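Cellulosomal scaffoldin (Bacteroides cellulosolvens, PDB 1TYJ) carries a type-II cohesin module that probably binds dockerin modules and so helps to assemble the cellulosome. Local coordinates at residues A[153-156]-A[157-160]. Sequence-based numbering, arbitrary orientation.
Sequences MYSS and SAYK
Tyr159 brings CD2 and CE2 of its ring up to Tyr154 CB, with CE2 3.6 Å from it. The ring reaches back along the chain because CG stands between the backbone N and the carbonyl carbon (chi1 75°). A water, in the plane of the Tyr159 ring, joins its phenol end to the backbone: it donates to Tyr154 O (2.8 Å) and is hydrogen-bonded to Tyr159 OH (2.9 Å). Tyr159 OH also bonds to Thr144 OG1, while the Tyr154 ring heads away to bond Thr28 O through its hydroxyl. The Tyr154 ring comes nearest the turn at CD2, 3.9 Å from Ala158 CB.

The chain folds back through a tight turn. Ala158 N gives a hydrogen bond to Ser155 O (2.9 Å), fairly straight at 155° but from well above the carbonyl plane. This i to i+3 bond, with Ser156 and Ser157 both near helical backbone angles, marks a type I beta turn. The exposed Ser155 and Ser157 join OG to OG in a hydrogen bond of 3.0 Å, in which either may be the donor.

A leucine in place of Tyr159 would probably leave the water without its phenol partner, deprive Thr144 of a hydrogen bond and open a gap beside Tyr154 CB.

The turn lies at the surface of the beta-sandwich, in the loop from strand 144-148 to strand 160-161. Tyr159 is the buried residue here and packs on Ile27, Val141, Leu146 of strand 144-148 and Val3 of strand 2-7. Backbone bonds link Tyr154 to Leu146 and Lys160 to Val3, where strand 160-161 runs parallel to strand 2-7.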
loop_
_atom_site.group_PDB
_atom_site.type_symbol
_atom_site.label_atom_id
_atom_site.label_comp_id
_atom_site.label_asym_id
_atom_site.label_seq_id
_atom_site.Cartn_x
_atom_site.Cartn_y
_atom_site.Cartn_z
ATOM N N MET A 153 -16.315 4.712 -7.438
ATOM C CA MET A 153 -15.281 3.687 -7.327
ATOM C C MET A 153 -14.763 3.308 -8.720
ATOM O O MET A 153 -15.553 2.951 -9.628
ATOM C CB MET A 153 -15.861 2.446 -6.631
ATOM C CG MET A 153 -14.827 1.363 -6.336
ATOM S SD MET A 153 -15.590 0.042 -5.342
ATOM C CE MET A 153 -16.408 -0.825 -6.630
ATOM N N TYR A 154 -13.448 3.354 -8.929
ATOM C CA TYR A 154 -12.896 2.982 -10.232
ATOM C C TYR A 154 -12.999 1.476 -10.553
ATOM O O TYR A 154 -12.828 0.646 -9.657
ATOM C CB TYR A 154 -11.448 3.487 -10.360
ATOM C CG TYR A 154 -11.406 4.969 -10.551
ATOM C CD1 TYR A 154 -10.817 5.797 -9.593
ATOM C CD2 TYR A 154 -11.960 5.554 -11.703
ATOM C CE1 TYR A 154 -10.784 7.177 -9.787
ATOM C CE2 TYR A 154 -11.936 6.917 -11.896
ATOM C CZ TYR A 154 -11.333 7.731 -10.966
ATOM O OH TYR A 154 -11.357 9.082 -11.220
ATOM N N SER A 155 -13.250 1.134 -11.829
ATOM C CA SER A 155 -13.274 -0.284 -12.262
ATOM C C SER A 155 -11.942 -0.753 -12.859
ATOM O O SER A 155 -11.017 0.064 -13.081
ATOM C CB SER A 155 -14.344 -0.497 -13.333
ATOM O OG SER A 155 -13.927 0.162 -14.495
ATOM N N SER A 156 -11.871 -2.054 -13.168
ATOM C CA SER A 156 -10.667 -2.667 -13.734
ATOM C C SER A 156 -10.351 -2.151 -15.127
ATOM O O SER A 156 -9.233 -2.320 -15.623
ATOM C CB SER A 156 -10.812 -4.175 -13.783
ATOM O OG SER A 156 -11.878 -4.490 -14.662
ATOM N N SER A 157 -11.332 -1.522 -15.763
ATOM C CA SER A 157 -11.087 -0.974 -17.071
ATOM C C SER A 157 -10.510 0.440 -16.987
ATOM O O SER A 157 -10.006 0.965 -17.976
ATOM C CB SER A 157 -12.366 -1.024 -17.902
ATOM O OG SER A 157 -13.285 -0.062 -17.454
ATOM N N ALA A 158 -10.508 1.026 -15.786
ATOM C CA ALA A 158 -10.023 2.408 -15.582
ATOM C C ALA A 158 -8.555 2.471 -15.154
ATOM O O ALA A 158 -7.877 3.520 -15.328
ATOM C CB ALA A 158 -10.870 3.093 -14.559
ATOM N N TYR A 159 -8.101 1.387 -14.522
ATOM C CA TYR A 159 -6.726 1.321 -14.046
ATOM C C TYR A 159 -6.220 -0.085 -13.923
ATOM O O TYR A 159 -6.987 -1.076 -13.926
ATOM C CB TYR A 159 -6.531 2.093 -12.717
ATOM C CG TYR A 159 -7.081 1.394 -11.517
ATOM C CD1 TYR A 159 -6.240 0.689 -10.653
ATOM C CD2 TYR A 159 -8.446 1.457 -11.221
ATOM C CE1 TYR A 159 -6.755 0.080 -9.518
ATOM C CE2 TYR A 159 -8.987 0.829 -10.088
ATOM C CZ TYR A 159 -8.139 0.149 -9.246
ATOM O OH TYR A 159 -8.648 -0.468 -8.146
ATOM N N LYS A 160 -4.901 -0.176 -13.844
ATOM C CA LYS A 160 -4.238 -1.464 -13.712
ATOM C C LYS A 160 -3.374 -1.464 -12.453
ATOM O O LYS A 160 -2.956 -0.421 -11.991
ATOM C CB LYS A 160 -3.331 -1.720 -14.907
ATOM C CG LYS A 160 -2.118 -0.805 -14.993
ATOM C CD LYS A 160 -1.200 -1.198 -16.149
ATOM C CE LYS A 160 -0.655 0.023 -16.907
ATOM N NZ LYS A 160 0.579 0.609 -16.326
HETATM O O HOH W 1 -11.318 0.185 -7.380
#